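PDB 1ZYL: stress response kinase A from Escherichia coli, which is a protein kinase that (auto)phosphorylates serine and threonine residues and probably suppresses the effects of stress linked to reactive oxygen species. Local coordinates for residues L170-L181 with W303-A314. Numbering follows the deposited sequence.
Sequences LKAAFLKATDEL and WLRQTATFIEQA
Phe174 and Trp303 meet in a T-shaped pair: the six-membered ring of Trp303 turns its CE3–CZ3 edge to one face of the Phe174 ring, the centroids 5.0 Å apart and the planes at 79°. With CG anti to the backbone N (chi1 166°), the Phe174 ring swings toward helix 300-316, although its CB does not point there. Phe310 completes the aromatic cluster, its ring oblique to that of Phe174. Beyond the two helices, Phe160 of helix 149-161 makes a second edge-to-face pair with Phe174, and Trp303 NE1 is satisfied by Leu297 O. An alanine in place of Phe174 would probably open a gap between Trp303 and Phe310 and deprive the indole edge of the face it packs on.

Aliphatic groups fill in around the rings. Phe310 is a knob in the hole formed by Phe174, Ala177, Thr178 and Leu181; Leu181 CD2 covers its face in a CH-pi contact, 4.2 Å from the ring centroid, while CD1 reaches Gln313 CB at 3.5 Å. Ala177 suits the close approach of the helices, its small CB resting 3.7 Å from Ile311 CG1. At the other end, Leu170, the N-cap residue, places CD2 against Trp303 CB and CD1 against Leu304 CD2.

The two threonine hydroxyls are satisfied within their own helices, each by the carbonyl four residues back. Thr307 OG1 donates nearly along the C=O axis of Trp303; Thr178 OG1 sits above the carbonyl plane of Phe174 O. Thr307 OG1 also lies at the Phe174 ring edge, Thr178 OG1 at that of Phe310 and over the rim of a Phe174 face.

No hydrogen bond or salt bridge crosses between the segments, whose axes run in the same direction, 24° apart, and approach to 8.5 Å. Helix 171-188 and the C-terminal helix 300-316 are therefore joined, away from the kinase's annotated sites, by van der Waals and aromatic packing, so the fit depends on side-chain shape rather than on directional polar bonds.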
loop_
_atom_site.group_PDB
_atom_site.type_symbol
_atom_site.label_atom_id
_atom_site.label_comp_id
_atom_site.label_asym_id
_atom_site.label_seq_id
_atom_site.Cartn_x
_atom_site.Cartn_y
_atom_site.Cartn_z
ATOM N N LEU A 170 29.551 -6.775 -0.130
ATOM C CA LEU A 170 28.461 -7.621 0.313
ATOM C C LEU A 170 27.397 -6.972 -0.568
ATOM O O LEU A 170 26.388 -7.573 -0.934
ATOM C CB LEU A 170 28.200 -7.395 1.801
ATOM C CG LEU A 170 26.792 -7.670 2.332
ATOM C CD1 LEU A 170 26.856 -8.290 3.725
ATOM C CD2 LEU A 170 26.002 -6.363 2.353
ATOM N N LYS A 171 27.690 -5.727 -0.940
ATOM C CA LYS A 171 26.845 -4.942 -1.822
ATOM C C LYS A 171 26.876 -5.578 -3.212
ATOM O O LYS A 171 25.843 -5.698 -3.877
ATOM C CB LYS A 171 27.357 -3.495 -1.905
ATOM C CG LYS A 171 26.752 -2.679 -3.045
ATOM C CD LYS A 171 26.994 -1.184 -2.881
ATOM C CE LYS A 171 26.177 -0.610 -1.717
ATOM N NZ LYS A 171 26.566 0.790 -1.333
ATOM N N ALA A 172 28.063 -5.990 -3.646
ATOM C CA ALA A 172 28.215 -6.595 -4.960
ATOM C C ALA A 172 27.280 -7.778 -5.127
ATOM O O ALA A 172 26.480 -7.830 -6.061
ATOM C CB ALA A 172 29.635 -7.033 -5.162
ATOM N N ALA A 173 27.385 -8.732 -4.214
ATOM C CA ALA A 173 26.547 -9.920 -4.268
ATOM C C ALA A 173 25.089 -9.499 -4.262
ATOM O O ALA A 173 24.279 -10.015 -5.033
ATOM C CB ALA A 173 26.834 -10.813 -3.073
ATOM N N PHE A 174 24.766 -8.548 -3.386
ATOM C CA PHE A 174 23.404 -8.053 -3.259
ATOM C C PHE A 174 22.907 -7.426 -4.550
ATOM O O PHE A 174 21.817 -7.745 -5.022
ATOM C CB PHE A 174 23.304 -7.042 -2.110
ATOM C CG PHE A 174 22.040 -6.241 -2.128
ATOM C CD1 PHE A 174 21.941 -5.095 -2.913
ATOM C CD2 PHE A 174 20.923 -6.668 -1.424
ATOM C CE1 PHE A 174 20.752 -4.396 -2.997
ATOM C CE2 PHE A 174 19.720 -5.973 -1.503
ATOM C CZ PHE A 174 19.636 -4.837 -2.291
ATOM N N LEU A 175 23.695 -6.527 -5.123
ATOM C CA LEU A 175 23.282 -5.890 -6.358
ATOM C C LEU A 175 23.158 -6.930 -7.465
ATOM O O LEU A 175 22.391 -6.756 -8.402
ATOM C CB LEU A 175 24.275 -4.792 -6.758
ATOM C CG LEU A 175 24.417 -3.604 -5.795
ATOM C CD1 LEU A 175 25.237 -2.490 -6.452
ATOM C CD2 LEU A 175 23.046 -3.078 -5.418
ATOM N N LYS A 176 23.910 -8.018 -7.350
ATOM C CA LYS A 176 23.864 -9.081 -8.348
ATOM C C LYS A 176 22.548 -9.836 -8.191
ATOM O O LYS A 176 21.847 -10.094 -9.163
ATOM C CB LYS A 176 25.045 -10.035 -8.152
ATOM C CG LYS A 176 25.240 -11.085 -9.240
ATOM C CD LYS A 176 26.440 -11.942 -8.905
ATOM C CE LYS A 176 26.781 -12.935 -9.998
ATOM N NZ LYS A 176 25.756 -13.994 -10.149
ATOM N N ALA A 177 22.221 -10.190 -6.958
ATOM C CA ALA A 177 20.981 -10.889 -6.687
ATOM C C ALA A 177 19.809 -10.012 -7.127
ATOM O O ALA A 177 18.788 -10.524 -7.582
ATOM C CB ALA A 177 20.871 -11.210 -5.200
ATOM N N THR A 178 19.948 -8.694 -6.999
ATOM C CA THR A 178 18.870 -7.801 -7.410
ATOM C C THR A 178 18.688 -7.821 -8.928
ATOM O O THR A 178 17.604 -8.126 -9.428
ATOM C CB THR A 178 19.117 -6.353 -6.935
ATOM O OG1 THR A 178 18.978 -6.293 -5.512
ATOM C CG2 THR A 178 18.113 -5.407 -7.555
ATOM N N ASP A 179 19.747 -7.497 -9.655
ATOM C CA ASP A 179 19.705 -7.501 -11.107
ATOM C C ASP A 179 19.026 -8.793 -11.593
ATOM O O ASP A 179 18.105 -8.768 -12.408
ATOM C CB ASP A 179 21.134 -7.406 -11.665
ATOM C CG ASP A 179 21.803 -6.066 -11.359
ATOM O OD1 ASP A 179 23.006 -5.909 -11.647
ATOM O OD2 ASP A 179 21.132 -5.163 -10.833
ATOM N N GLU A 180 19.489 -9.920 -11.073
ATOM C CA GLU A 180 18.943 -11.220 -11.429
ATOM C C GLU A 180 17.449 -11.264 -11.170
ATOM O O GLU A 180 16.694 -11.880 -11.923
ATOM C CB GLU A 180 19.625 -12.312 -10.609
ATOM C CG GLU A 180 20.803 -13.006 -11.298
ATOM C CD GLU A 180 21.834 -13.541 -10.310
ATOM O OE1 GLU A 180 21.451 -13.955 -9.192
ATOM O OE2 GLU A 180 23.033 -13.549 -10.662
ATOM N N LEU A 181 17.020 -10.610 -10.097
ATOM C CA LEU A 181 15.610 -10.601 -9.760
ATOM C C LEU A 181 14.848 -9.730 -10.726
ATOM O O LEU A 181 13.822 -10.151 -11.245
ATOM C CB LEU A 181 15.383 -10.114 -8.324
ATOM C CG LEU A 181 13.948 -10.285 -7.799
ATOM C CD1 LEU A 181 13.527 -11.731 -7.908
ATOM C CD2 LEU A 181 13.854 -9.827 -6.361
ATOM N N TRP A 303 21.234 -7.678 5.279
ATOM C CA TRP A 303 21.517 -7.624 3.846
ATOM C C TRP A 303 21.934 -8.960 3.267
ATOM O O TRP A 303 21.970 -9.125 2.055
ATOM C CB TRP A 303 22.562 -6.551 3.524
ATOM C CG TRP A 303 22.010 -5.197 3.748
ATOM C CD1 TRP A 303 22.110 -4.455 4.882
ATOM C CD2 TRP A 303 21.130 -4.479 2.877
ATOM N NE1 TRP A 303 21.341 -3.323 4.782
ATOM C CE2 TRP A 303 20.727 -3.311 3.560
ATOM C CE3 TRP A 303 20.638 -4.711 1.585
ATOM C CZ2 TRP A 303 19.856 -2.378 2.999
ATOM C CZ3 TRP A 303 19.768 -3.778 1.026
ATOM C CH2 TRP A 303 19.387 -2.627 1.736
ATOM N N LEU A 304 22.251 -9.918 4.128
ATOM C CA LEU A 304 22.608 -11.242 3.648
ATOM C C LEU A 304 21.310 -11.988 3.438
ATOM O O LEU A 304 21.129 -12.643 2.419
ATOM C CB LEU A 304 23.464 -11.988 4.660
ATOM C CG LEU A 304 24.876 -11.447 4.838
ATOM C CD1 LEU A 304 25.623 -12.341 5.796
ATOM C CD2 LEU A 304 25.577 -11.385 3.505
ATOM N N ARG A 305 20.402 -11.874 4.408
ATOM C CA ARG A 305 19.101 -12.533 4.333
ATOM C C ARG A 305 18.333 -12.015 3.133
ATOM O O ARG A 305 17.667 -12.773 2.435
ATOM C CB ARG A 305 18.261 -12.266 5.587
ATOM C CG ARG A 305 18.847 -12.773 6.890
ATOM C CD ARG A 305 17.749 -12.955 7.938
ATOM N NE ARG A 305 18.229 -12.749 9.304
ATOM C CZ ARG A 305 18.553 -11.561 9.814
ATOM N NH1 ARG A 305 18.981 -11.471 11.067
ATOM N NH2 ARG A 305 18.447 -10.458 9.078
ATOM N N GLN A 306 18.426 -10.710 2.911
ATOM C CA GLN A 306 17.729 -10.070 1.807
ATOM C C GLN A 306 18.275 -10.620 0.499
ATOM O O GLN A 306 17.511 -10.965 -0.400
ATOM C CB GLN A 306 17.932 -8.556 1.873
ATOM C CG GLN A 306 16.782 -7.737 1.329
ATOM C CD GLN A 306 15.520 -7.896 2.143
ATOM O OE1 GLN A 306 15.540 -7.765 3.368
ATOM N NE2 GLN A 306 14.407 -8.171 1.466
ATOM N N THR A 307 19.600 -10.709 0.407
ATOM C CA THR A 307 20.262 -11.230 -0.785
ATOM C C THR A 307 19.765 -12.638 -1.102
ATOM O O THR A 307 19.483 -12.982 -2.239
ATOM C CB THR A 307 21.786 -11.267 -0.575
ATOM O OG1 THR A 307 22.254 -9.938 -0.341
ATOM C CG2 THR A 307 22.497 -11.831 -1.794
ATOM N N ALA A 308 19.659 -13.456 -0.075
ATOM C CA ALA A 308 19.196 -14.812 -0.252
ATOM C C ALA A 308 17.709 -14.816 -0.619
ATOM O O ALA A 308 17.263 -15.654 -1.406
ATOM C CB ALA A 308 19.434 -15.600 1.024
ATOM N N THR A 309 16.937 -13.891 -0.054
ATOM C CA THR A 309 15.519 -13.833 -0.376
ATOM C C THR A 309 15.339 -13.488 -1.848
ATOM O O THR A 309 14.495 -14.061 -2.530
ATOM C CB THR A 309 14.773 -12.780 0.460
ATOM O OG1 THR A 309 14.536 -13.281 1.785
ATOM C CG2 THR A 309 13.435 -12.432 -0.213
ATOM N N PHE A 310 16.127 -12.547 -2.345
ATOM C CA PHE A 310 16.005 -12.191 -3.740
ATOM C C PHE A 310 16.350 -13.416 -4.587
ATOM O O PHE A 310 15.548 -13.851 -5.408
ATOM C CB PHE A 310 16.917 -10.998 -4.075
ATOM C CG PHE A 310 16.422 -9.676 -3.526
ATOM C CD1 PHE A 310 17.094 -8.498 -3.815
ATOM C CD2 PHE A 310 15.265 -9.608 -2.744
ATOM C CE1 PHE A 310 16.622 -7.265 -3.338
ATOM C CE2 PHE A 310 14.783 -8.380 -2.260
ATOM C CZ PHE A 310 15.463 -7.211 -2.561
ATOM N N ILE A 311 17.531 -13.988 -4.374
ATOM C CA ILE A 311 17.935 -15.170 -5.126
ATOM C C ILE A 311 16.846 -16.242 -5.117
ATOM O O ILE A 311 16.619 -16.926 -6.120
ATOM C CB ILE A 311 19.243 -15.775 -4.557
ATOM C CG1 ILE A 311 20.425 -14.882 -4.947
ATOM C CG2 ILE A 311 19.441 -17.210 -5.072
ATOM C CD1 ILE A 311 21.772 -15.442 -4.594
ATOM N N GLU A 312 16.167 -16.392 -3.983
ATOM C CA GLU A 312 15.108 -17.385 -3.874
ATOM C C GLU A 312 13.888 -17.033 -4.731
ATOM O O GLU A 312 13.263 -17.914 -5.327
ATOM C CB GLU A 312 14.689 -17.547 -2.416
ATOM C CG GLU A 312 14.915 -18.947 -1.888
ATOM C CD GLU A 312 14.469 -20.009 -2.881
ATOM O OE1 GLU A 312 13.299 -19.956 -3.329
ATOM O OE2 GLU A 312 15.293 -20.893 -3.214
ATOM N N GLN A 313 13.562 -15.743 -4.800
ATOM C CA GLN A 313 12.421 -15.277 -5.586
ATOM C C GLN A 313 12.587 -15.538 -7.069
ATOM O O GLN A 313 11.618 -15.859 -7.749
ATOM C CB GLN A 313 12.174 -13.778 -5.363
ATOM C CG GLN A 313 11.067 -13.479 -4.367
ATOM C CD GLN A 313 9.717 -13.987 -4.833
ATOM O OE1 GLN A 313 9.208 -13.552 -5.857
ATOM N NE2 GLN A 313 9.130 -14.911 -4.079
ATOM N N ALA A 314 13.806 -15.396 -7.575
ATOM C CA ALA A 314 14.044 -15.635 -8.996
ATOM C C ALA A 314 13.786 -17.109 -9.337
ATOM O O ALA A 314 13.358 -17.433 -10.446
ATOM C CB ALA A 314 15.466 -15.236 -9.374
#